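Long-range contacts in inositol dehydrogenase (Lactobacillus casei, PDB 4MKX), which probably oxidises scyllo-inositol with NAD as the hydride acceptor, as expected of a Rossmann-fold dehydrogenase of the Gfo/Idh/MocA family: residues Asp212-Ile217 and Gln342-Lys347; Thr163-Tyr168 and Val261-Ile266; Lys105-Glu110 and Leu133-Gly138; Arg141-Ser146 and Gln322-Thr327. All blocks are in the same frame, centred on the assembly; numbering follows the deposited sequence.

Contact 1 (Asp212-Ile217 and Gln342-Lys347)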
# COMPACT_ATOMS: atom_id res chain seq x y z
N ASP A 212 1.80 22.47 26.67
CA ASP A 212 2.55 23.21 27.69
C ASP A 212 3.63 24.09 27.08
O ASP A 212 3.58 25.31 27.19
CB ASP A 212 3.16 22.26 28.71
CG ASP A 212 3.84 22.99 29.86
OD1 ASP A 212 3.42 24.12 30.19
OD2 ASP A 212 4.80 22.43 30.44
N LYS A 213 4.62 23.48 26.44
CA LYS A 213 5.67 24.30 25.84
C LYS A 213 6.02 23.81 24.45
O LYS A 213 5.83 22.64 24.13
CB LYS A 213 6.90 24.38 26.74
CG LYS A 213 7.46 23.05 27.16
CD LYS A 213 8.65 23.24 28.10
CE LYS A 213 8.20 23.70 29.47
NZ LYS A 213 9.34 24.07 30.35
N VAL A 214 6.51 24.73 23.63
CA VAL A 214 6.77 24.47 22.22
C VAL A 214 8.08 25.10 21.76
O VAL A 214 8.54 26.09 22.33
CB VAL A 214 5.64 25.05 21.33
CG1 VAL A 214 4.28 24.52 21.76
CG2 VAL A 214 5.63 26.56 21.38
N TRP A 215 8.68 24.50 20.75
CA TRP A 215 9.76 25.13 20.01
C TRP A 215 9.42 24.92 18.55
O TRP A 215 8.92 23.86 18.19
CB TRP A 215 11.11 24.48 20.34
CG TRP A 215 12.30 25.10 19.64
CD1 TRP A 215 12.50 26.43 19.39
CD2 TRP A 215 13.43 24.42 19.10
NE1 TRP A 215 13.70 26.61 18.74
CE2 TRP A 215 14.28 25.39 18.53
CE3 TRP A 215 13.81 23.07 19.04
CZ2 TRP A 215 15.49 25.06 17.92
CZ3 TRP A 215 15.01 22.74 18.43
CH2 TRP A 215 15.84 23.73 17.88
N ALA A 216 9.65 25.93 17.73
CA ALA A 216 9.34 25.84 16.31
C ALA A 216 10.48 26.44 15.52
O ALA A 216 11.08 27.46 15.91
CB ALA A 216 8.02 26.55 15.98
N ILE A 217 10.80 25.79 14.41
CA ILE A 217 11.81 26.27 13.49
C ILE A 217 11.25 26.25 12.08
O ILE A 217 10.21 25.65 11.82
CB ILE A 217 13.12 25.45 13.56
CG1 ILE A 217 12.89 23.99 13.17
CG2 ILE A 217 13.74 25.52 14.95
CD1 ILE A 217 14.17 23.14 13.30
N GLN A 342 4.35 30.66 16.79
CA GLN A 342 4.91 31.78 16.05
C GLN A 342 5.97 32.51 16.87
O GLN A 342 7.00 32.94 16.33
CB GLN A 342 3.81 32.77 15.69
CG GLN A 342 4.01 33.41 14.36
CD GLN A 342 3.95 32.39 13.24
OE1 GLN A 342 2.95 31.68 13.08
NE2 GLN A 342 5.02 32.31 12.46
N GLU A 343 5.72 32.65 18.17
CA GLU A 343 6.65 33.35 19.03
C GLU A 343 7.93 32.54 19.20
O GLU A 343 9.03 33.09 19.18
CB GLU A 343 6.03 33.63 20.40
CG GLU A 343 6.88 34.56 21.26
CD GLU A 343 6.33 34.73 22.66
OE1 GLU A 343 5.14 34.40 22.88
OE2 GLU A 343 7.10 35.19 23.53
N ALA A 344 7.77 31.23 19.37
CA ALA A 344 8.92 30.33 19.48
C ALA A 344 9.77 30.39 18.22
O ALA A 344 11.00 30.35 18.30
CB ALA A 344 8.45 28.91 19.75
N PHE A 345 9.13 30.48 17.07
CA PHE A 345 9.87 30.60 15.82
C PHE A 345 10.66 31.92 15.72
O PHE A 345 11.82 31.91 15.31
CB PHE A 345 8.95 30.45 14.62
CG PHE A 345 9.60 30.87 13.35
CD1 PHE A 345 10.56 30.07 12.76
CD2 PHE A 345 9.28 32.08 12.76
CE1 PHE A 345 11.20 30.46 11.60
CE2 PHE A 345 9.90 32.48 11.59
CZ PHE A 345 10.86 31.67 11.02
N GLU A 346 10.05 33.04 16.07
CA GLU A 346 10.73 34.32 15.95
C GLU A 346 11.87 34.46 16.96
O GLU A 346 12.91 35.04 16.65
CB GLU A 346 9.74 35.49 16.09
CG GLU A 346 8.75 35.57 14.93
CD GLU A 346 7.68 36.62 15.15
OE1 GLU A 346 7.69 37.27 16.22
OE2 GLU A 346 6.84 36.79 14.24
N LYS A 347 11.68 33.92 18.16
CA LYS A 347 12.71 33.98 19.20
C LYS A 347 13.74 32.88 19.03
O LYS A 347 14.84 32.97 19.59
CB LYS A 347 12.07 33.86 20.58
CG LYS A 347 11.23 35.06 21.00
CD LYS A 347 10.70 34.89 22.42
CE LYS A 347 10.44 36.25 23.06
NZ LYS A 347 9.52 37.08 22.23
O HOH W 1 13.20 29.30 15.18

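Contact 2 (Thr163-Tyr168 and Val261-Ile266)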
# COMPACT_ATOMS: atom_id res chain seq x y z
N THR A 163 1.02 8.41 23.43
CA THR A 163 2.33 8.90 23.83
C THR A 163 2.84 9.99 22.89
O THR A 163 3.56 10.88 23.30
CB THR A 163 3.35 7.78 23.86
OG1 THR A 163 3.61 7.38 22.52
CG2 THR A 163 2.84 6.59 24.63
N LEU A 164 2.48 9.91 21.61
CA LEU A 164 2.98 10.89 20.65
C LEU A 164 1.97 11.08 19.53
O LEU A 164 1.39 10.12 19.04
CB LEU A 164 4.32 10.41 20.06
CG LEU A 164 5.05 11.38 19.11
CD1 LEU A 164 6.55 11.15 19.25
CD2 LEU A 164 4.66 11.15 17.66
N ILE A 165 1.78 12.33 19.13
CA ILE A 165 1.00 12.60 17.93
C ILE A 165 1.85 13.40 16.96
O ILE A 165 2.48 14.38 17.34
CB ILE A 165 -0.29 13.36 18.26
CG1 ILE A 165 -1.21 12.46 19.08
CG2 ILE A 165 -1.01 13.73 16.97
CD1 ILE A 165 -2.55 13.11 19.40
N ARG A 166 1.88 12.97 15.70
CA ARG A 166 2.58 13.71 14.66
C ARG A 166 1.52 14.13 13.65
O ARG A 166 0.74 13.30 13.20
CB ARG A 166 3.62 12.83 13.96
CG ARG A 166 4.25 13.51 12.75
CD ARG A 166 5.33 12.64 12.04
NE ARG A 166 4.82 11.36 11.55
CZ ARG A 166 4.22 11.19 10.38
NH1 ARG A 166 4.05 12.23 9.57
NH2 ARG A 166 3.78 10.00 10.01
N SER A 167 1.46 15.41 13.34
CA SER A 167 0.49 15.86 12.34
C SER A 167 1.14 16.78 11.32
O SER A 167 1.91 17.68 11.67
CB SER A 167 -0.72 16.51 13.03
OG SER A 167 -1.87 16.41 12.21
N TYR A 168 0.86 16.52 10.04
CA TYR A 168 1.41 17.31 8.96
C TYR A 168 0.27 17.96 8.22
O TYR A 168 -0.72 17.30 7.91
CB TYR A 168 2.08 16.39 7.93
CG TYR A 168 3.46 15.87 8.25
CD1 TYR A 168 4.00 15.92 9.54
CD2 TYR A 168 4.22 15.31 7.25
CE1 TYR A 168 5.29 15.43 9.79
CE2 TYR A 168 5.49 14.81 7.49
CZ TYR A 168 6.02 14.88 8.75
OH TYR A 168 7.29 14.39 8.95
N VAL A 261 -2.21 16.04 4.23
CA VAL A 261 -2.67 16.17 5.61
C VAL A 261 -2.69 14.77 6.21
O VAL A 261 -3.39 13.89 5.73
CB VAL A 261 -4.05 16.81 5.69
CG1 VAL A 261 -4.60 16.74 7.10
CG2 VAL A 261 -3.96 18.27 5.28
N GLU A 262 -1.86 14.57 7.22
CA GLU A 262 -1.61 13.24 7.75
C GLU A 262 -1.51 13.39 9.26
O GLU A 262 -0.93 14.35 9.74
CB GLU A 262 -0.29 12.69 7.20
CG GLU A 262 0.11 11.32 7.78
CD GLU A 262 1.54 10.95 7.50
OE1 GLU A 262 2.29 11.80 6.96
OE2 GLU A 262 1.95 9.81 7.85
N THR A 263 -2.12 12.46 9.99
CA THR A 263 -2.00 12.46 11.45
C THR A 263 -1.66 11.07 11.92
O THR A 263 -2.35 10.10 11.60
CB THR A 263 -3.30 12.93 12.10
OG1 THR A 263 -3.59 14.26 11.64
CG2 THR A 263 -3.16 12.98 13.61
N GLU A 264 -0.59 10.98 12.71
CA GLU A 264 -0.11 9.73 13.25
C GLU A 264 -0.29 9.76 14.75
O GLU A 264 0.05 10.75 15.40
CB GLU A 264 1.38 9.61 12.93
CG GLU A 264 2.13 8.57 13.68
CD GLU A 264 3.60 8.67 13.39
OE1 GLU A 264 4.01 8.20 12.30
OE2 GLU A 264 4.35 9.25 14.20
N ILE A 265 -0.82 8.68 15.31
CA ILE A 265 -0.99 8.58 16.75
C ILE A 265 -0.26 7.32 17.23
O ILE A 265 -0.55 6.21 16.78
CB ILE A 265 -2.49 8.48 17.12
CG1 ILE A 265 -3.27 9.65 16.50
CG2 ILE A 265 -2.66 8.51 18.64
CD1 ILE A 265 -4.76 9.51 16.66
N ILE A 266 0.72 7.50 18.12
CA ILE A 266 1.43 6.39 18.71
C ILE A 266 0.92 6.19 20.14
O ILE A 266 0.89 7.14 20.92
CB ILE A 266 2.93 6.66 18.77
CG1 ILE A 266 3.45 6.93 17.35
CG2 ILE A 266 3.65 5.45 19.35
CD1 ILE A 266 4.95 7.16 17.28

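Contact 3 (Lys105-Glu110 and Leu133-Gly138)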
# COMPACT_ATOMS: atom_id res chain seq x y z
N LYS A 105 -29.13 35.48 16.56
CA LYS A 105 -28.89 34.48 15.51
C LYS A 105 -27.90 33.42 15.97
O LYS A 105 -26.92 33.72 16.66
CB LYS A 105 -28.36 35.14 14.24
CG LYS A 105 -29.14 36.38 13.80
CD LYS A 105 -30.62 36.07 13.61
CE LYS A 105 -31.37 37.31 13.13
NZ LYS A 105 -32.85 37.10 13.09
N HIS A 106 -28.17 32.17 15.60
CA HIS A 106 -27.23 31.07 15.82
C HIS A 106 -26.01 31.29 14.95
O HIS A 106 -26.11 31.87 13.87
CB HIS A 106 -27.89 29.74 15.47
CG HIS A 106 -29.11 29.44 16.27
ND1 HIS A 106 -29.07 28.89 17.53
CD2 HIS A 106 -30.43 29.62 15.98
CE1 HIS A 106 -30.30 28.75 17.99
NE2 HIS A 106 -31.14 29.18 17.07
N VAL A 107 -24.84 30.85 15.42
CA VAL A 107 -23.61 31.20 14.73
C VAL A 107 -22.71 30.00 14.43
O VAL A 107 -22.35 29.24 15.32
CB VAL A 107 -22.78 32.20 15.57
CG1 VAL A 107 -21.44 32.47 14.89
CG2 VAL A 107 -23.57 33.49 15.76
N PHE A 108 -22.38 29.84 13.15
CA PHE A 108 -21.26 29.00 12.74
C PHE A 108 -20.15 29.94 12.31
O PHE A 108 -20.35 30.82 11.47
CB PHE A 108 -21.67 28.12 11.55
CG PHE A 108 -20.53 27.28 11.00
CD1 PHE A 108 -19.63 27.82 10.08
CD2 PHE A 108 -20.40 25.95 11.36
CE1 PHE A 108 -18.58 27.05 9.57
CE2 PHE A 108 -19.36 25.17 10.85
CZ PHE A 108 -18.45 25.73 9.94
N SER A 109 -18.95 29.75 12.86
CA SER A 109 -17.83 30.57 12.43
C SER A 109 -16.70 29.69 11.93
O SER A 109 -16.38 28.70 12.56
CB SER A 109 -17.33 31.42 13.59
OG SER A 109 -16.20 32.17 13.21
N GLU A 110 -16.10 30.06 10.81
CA GLU A 110 -14.85 29.42 10.43
C GLU A 110 -13.74 29.71 11.42
O GLU A 110 -13.81 30.67 12.19
CB GLU A 110 -14.39 29.85 9.03
CG GLU A 110 -14.94 28.97 7.92
CD GLU A 110 -14.48 27.53 8.06
OE1 GLU A 110 -13.42 27.27 8.68
OE2 GLU A 110 -15.18 26.62 7.55
N LEU A 133 -28.35 30.11 22.30
CA LEU A 133 -28.01 30.10 20.89
C LEU A 133 -26.84 29.17 20.65
O LEU A 133 -25.93 29.07 21.48
CB LEU A 133 -27.67 31.51 20.41
CG LEU A 133 -28.81 32.52 20.56
CD1 LEU A 133 -28.32 33.94 20.27
CD2 LEU A 133 -29.95 32.16 19.62
N LYS A 134 -26.87 28.47 19.53
CA LYS A 134 -25.80 27.56 19.16
C LYS A 134 -24.59 28.35 18.67
O LYS A 134 -24.74 29.32 17.92
CB LYS A 134 -26.28 26.62 18.05
CG LYS A 134 -27.45 25.75 18.45
CD LYS A 134 -27.14 24.98 19.72
CE LYS A 134 -28.37 24.27 20.25
NZ LYS A 134 -28.21 23.86 21.67
N PHE A 135 -23.39 27.92 19.07
CA PHE A 135 -22.17 28.49 18.51
C PHE A 135 -21.25 27.34 18.12
O PHE A 135 -21.00 26.46 18.93
CB PHE A 135 -21.46 29.41 19.51
CG PHE A 135 -20.10 29.83 19.06
CD1 PHE A 135 -19.95 30.84 18.11
CD2 PHE A 135 -18.97 29.21 19.56
CE1 PHE A 135 -18.68 31.21 17.67
CE2 PHE A 135 -17.71 29.57 19.13
CZ PHE A 135 -17.56 30.58 18.19
N GLN A 136 -20.77 27.36 16.88
CA GLN A 136 -19.96 26.26 16.37
C GLN A 136 -18.78 26.79 15.57
O GLN A 136 -18.95 27.65 14.69
CB GLN A 136 -20.82 25.32 15.51
CG GLN A 136 -20.11 24.04 15.07
CD GLN A 136 -21.06 23.07 14.39
OE1 GLN A 136 -22.24 23.00 14.72
NE2 GLN A 136 -20.54 22.32 13.42
N LEU A 137 -17.58 26.27 15.86
CA LEU A 137 -16.38 26.62 15.10
C LEU A 137 -16.08 25.57 14.04
O LEU A 137 -16.27 24.38 14.29
CB LEU A 137 -15.19 26.73 16.05
CG LEU A 137 -15.18 28.04 16.80
CD1 LEU A 137 -14.28 27.94 18.03
CD2 LEU A 137 -14.71 29.14 15.86
N GLY A 138 -15.59 26.02 12.88
CA GLY A 138 -15.38 25.12 11.75
C GLY A 138 -14.17 24.20 11.78
O GLY A 138 -13.40 24.14 10.82

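Contact 4 (Arg141-Ser146 and Gln322-Thr327)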
# COMPACT_ATOMS: atom_id res chain seq x y z
N ARG A 141 -12.19 18.66 10.66
CA ARG A 141 -11.58 17.33 10.76
C ARG A 141 -12.30 16.48 11.80
O ARG A 141 -12.33 15.26 11.69
CB ARG A 141 -10.10 17.44 11.08
CG ARG A 141 -9.31 18.13 9.99
CD ARG A 141 -7.84 17.95 10.23
NE ARG A 141 -7.07 18.85 9.40
CZ ARG A 141 -5.75 18.99 9.50
NH1 ARG A 141 -5.08 18.27 10.38
NH2 ARG A 141 -5.12 19.86 8.72
N ARG A 142 -12.95 17.12 12.77
CA ARG A 142 -13.74 16.37 13.73
C ARG A 142 -14.93 15.66 13.08
O ARG A 142 -15.51 14.76 13.68
CB ARG A 142 -14.24 17.27 14.85
CG ARG A 142 -13.12 17.89 15.67
CD ARG A 142 -13.69 18.42 16.95
NE ARG A 142 -12.75 19.22 17.71
CZ ARG A 142 -12.91 19.49 19.00
NH1 ARG A 142 -13.97 19.01 19.62
NH2 ARG A 142 -12.01 20.22 19.65
N PHE A 143 -15.29 16.07 11.86
CA PHE A 143 -16.41 15.43 11.16
C PHE A 143 -15.99 14.54 10.01
O PHE A 143 -16.82 13.94 9.35
CB PHE A 143 -17.38 16.50 10.65
CG PHE A 143 -18.06 17.23 11.76
CD1 PHE A 143 -17.48 18.34 12.33
CD2 PHE A 143 -19.28 16.77 12.25
CE1 PHE A 143 -18.11 19.01 13.37
CE2 PHE A 143 -19.90 17.43 13.28
CZ PHE A 143 -19.31 18.55 13.84
N ASP A 144 -14.69 14.42 9.80
CA ASP A 144 -14.17 13.61 8.71
C ASP A 144 -14.27 12.14 9.07
O ASP A 144 -13.92 11.76 10.20
CB ASP A 144 -12.70 13.98 8.46
CG ASP A 144 -12.06 13.11 7.43
OD1 ASP A 144 -12.36 13.26 6.22
OD2 ASP A 144 -11.22 12.26 7.80
N ASP A 145 -14.73 11.31 8.13
CA ASP A 145 -14.95 9.90 8.40
C ASP A 145 -13.69 9.19 8.89
O ASP A 145 -13.78 8.38 9.81
CB ASP A 145 -15.51 9.18 7.18
CG ASP A 145 -16.99 9.46 6.96
OD1 ASP A 145 -17.69 9.88 7.92
OD2 ASP A 145 -17.46 9.22 5.83
N SER A 146 -12.53 9.49 8.31
CA SER A 146 -11.32 8.78 8.71
C SER A 146 -10.85 9.21 10.11
O SER A 146 -10.44 8.38 10.93
CB SER A 146 -10.20 8.91 7.66
OG SER A 146 -10.59 8.28 6.45
N GLN A 322 -29.48 20.49 20.47
CA GLN A 322 -28.35 19.79 21.07
C GLN A 322 -27.03 20.51 20.79
O GLN A 322 -26.87 21.12 19.74
CB GLN A 322 -28.29 18.33 20.59
CG GLN A 322 -26.96 17.60 20.85
CD GLN A 322 -26.57 17.49 22.34
OE1 GLN A 322 -27.28 17.94 23.24
NE2 GLN A 322 -25.41 16.89 22.58
N ASP A 323 -26.11 20.46 21.75
CA ASP A 323 -24.79 21.05 21.55
C ASP A 323 -23.84 20.08 20.86
O ASP A 323 -23.81 18.89 21.17
CB ASP A 323 -24.22 21.55 22.88
CG ASP A 323 -24.96 22.77 23.42
OD1 ASP A 323 -24.84 23.86 22.82
OD2 ASP A 323 -25.66 22.63 24.45
N VAL A 324 -23.07 20.61 19.91
CA VAL A 324 -22.17 19.81 19.09
C VAL A 324 -20.86 19.53 19.82
O VAL A 324 -20.20 18.50 19.58
CB VAL A 324 -21.95 20.50 17.72
CG1 VAL A 324 -20.72 19.98 17.01
CG2 VAL A 324 -23.19 20.33 16.84
N GLY A 325 -20.47 20.42 20.72
CA GLY A 325 -19.32 20.16 21.57
C GLY A 325 -18.02 20.81 21.12
O GLY A 325 -16.95 20.47 21.62
N ILE A 326 -18.12 21.73 20.17
CA ILE A 326 -16.97 22.53 19.76
C ILE A 326 -17.17 23.95 20.28
O ILE A 326 -18.04 24.68 19.79
CB ILE A 326 -16.80 22.53 18.24
CG1 ILE A 326 -16.71 21.10 17.71
CG2 ILE A 326 -15.56 23.31 17.84
CD1 ILE A 326 -16.72 21.00 16.19
N THR A 327 -16.37 24.34 21.26
CA THR A 327 -16.63 25.57 22.00
C THR A 327 -15.71 26.72 21.66
O THR A 327 -14.72 26.56 20.94
CB THR A 327 -16.52 25.33 23.51
OG1 THR A 327 -15.16 25.07 23.86
CG2 THR A 327 -17.36 24.14 23.90

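Contact 1 (Asp212-Ile217 and Gln342-Lys347)
No direct hydrogen bond joins A216 or its neighbours to the helix of A344 and F345. A single water makes the polar link instead. It donates to A216 O at 2.9 Å and to F345 O at 3.0 Å. A216 O also receives a CA-H...O contact from F345 CA, 3.4 Å away. Segments 212-217 and 342-347 cross at -56°, their axes 6.3 Å apart at the closest point.

The methyl of A344 lies on the strand backbone, with CB 3.8 Å from V214 O, and meets V214 CG2 at 4.0 Å. A216 CB meets F345 CB at 4.2 Å. The CG of F345 stands anti to its backbone N (chi1 167°). This carries the ring past A216 O, which lies near the ring plane at the edge, and brings F345 CD1 to 3.9 Å from I217 C. W215 starts away from the helix and packs on W215 of the second subunit, while NE1 of this chain's W215 bonds to N348 OD1.

Two alanines and a water thus let the last turn of helix 328-347 lie close on strand 211-219. The water satisfies a strand carbonyl and a helix carbonyl together, where no backbone N-H is offered across the contact.

Contact 2 (Thr163-Tyr168 and Val261-Ile266)
Strands 162-172 and 260-267 run antiparallel in the mixed sheet of the C-terminal domain, and R166 faces E262 and E264 across them. In the ladder R166 N bonds to E264 O at 2.9 Å, and E264 N returns to R166 O. At one end T163 and L164 both face I266, a classic beta bulge. I266 O accepts T163 N at 2.8 Å and L164 N at 3.3 Å.

The R166 chain bends at chi3 (59°), and its guanidinium is gripped twice. It meets E262 end-on, NH1 to OE1 at 3.2 Å and NH2 to OE2 at 2.8 Å. R166 NH2 reaches E264 OE1 at 2.9 Å. Both acids lie near the guanidinium plane, but their carboxylates are turned 77° and 83° from it, and these three oxygens are met from above. R166 NH1 sits 3.3 Å above the Y168 ring centre. The Y168 hydroxyl bonds to E264 OE2 of the second subunit, and vice versa.

On the other face S167 OG and T263 OG1 lie 2.8 Å apart. S167 OG also bonds to D199, and T263 OG1 to Y147. A sheet with helices on one face and a partner subunit on the other is typical of Gfo/Idh/MocA C-terminal domains.

Contact 3 (Lys105-Glu110 and Leu133-Gly138)
L133 lays its CD2 methyl over one face of the H106 imidazole, a CH-pi contact 4.0 Å from the ring centroid. K134 then meets the same ring at its edge. K134 N donates to H106 ND1 at 3.0 Å, nearly straight (172°) and in the ring plane. ND1 is therefore probably without a proton. With an alanine in place of H106, K134 N would probably lose its acceptor and L133 CD2 the ring face beneath it. K134 O takes V107 N, while its NZ goes to N321.

F135 has CG anti to its N (chi1 171°), which sets its ring beside V107, with V107 CG1 3.9 Å from CD1 at the ring edge. The Q136 backbone bonds twice to the same strand. Its N bonds to V107 O at 2.9 Å, and its O accepts S109 N at 2.8 Å. The Q136 amide is turned 63° from the F108 ring. L137 brings CD2 to 4.1 Å from S109 CB.

G138 N closes the ladder on S109 O at 2.8 Å, in a bent bond. G138 has no side chain, and F108 CZ lies 3.6 Å from its CA. E110 OE2 is bonded to H32, and E110 begins the Glu-Lys-Pro sequence known in this family.

Helix 117-128 connects the two adjacent parallel strands, a beta-alpha-beta crossover. Strand 135-137 is the outermost strand on its side of the sheet, as expected of an NAD-binding Rossmann fold.

Contact 4 (Arg141-Ser146 and Gln322-Thr327)
F143 and I326 meet because F143 CG (chi1 -66°) and I326 CG1 (chi1 -55°) each stand anti to their own carbonyl carbon. The two side chains come from opposite directions. The ring edge of F143 does the touching, with CE1 3.7 Å from I326 CD1. Next to it F143 CZ meets V324 CG1 at 3.8 Å, again near the ring plane. The valine and the isoleucine thus press on neighbouring carbons of one edge.

R142 takes the same first torsion and then runs extended from CG to NE. It slides past I326 in the opposite direction. R142 CD lies 4.1 Å from I326 CD1, and R142 NH1 lies 3.9 Å from I326 CG1. NH1 also approaches G325 O at 3.9 Å, which is not a hydrogen bond. The charge is met outside the contact, where R142 NH2 makes a salt bridge with D201. If R142 were an alanine, D201 would probably be left without this ionic mate and I326 would lose the aliphatic chain along its side.

G325 has a positive phi (99°), where a CB would jam against the carbonyl O of V324. This backbone conformation therefore calls for glycine. Each segment holds the N-cap of a helix: D144 for helix 145-155, T327 for helix 328-347.

F143 also packs on E310 and A313 of helix 304-319. V324 touches Q136 and I326 touches L137 on strand 135-137, while R142 leans on W205 of helix 197-207.

From the N terminus, contact 3 closes first. It spans one beta-alpha-beta unit at the edge of the Rossmann sheet and is complete before the others open. Contact 4 opens next, at 141-146, and its long loop returns at 322-327. Contact 2 opens and closes within that span, pairing strands of the C-terminal sheet. Contact 1 starts inside both spans and ends after both, so it crosses contacts 2 and 4. It brings helix 328-347 onto the same sheet. Contact 4 touches contact 3 through K134 and D323, and contact 2 through R141 and V261. It therefore lies between the two sheets. Contacts 1 and 2 both reach the second subunit.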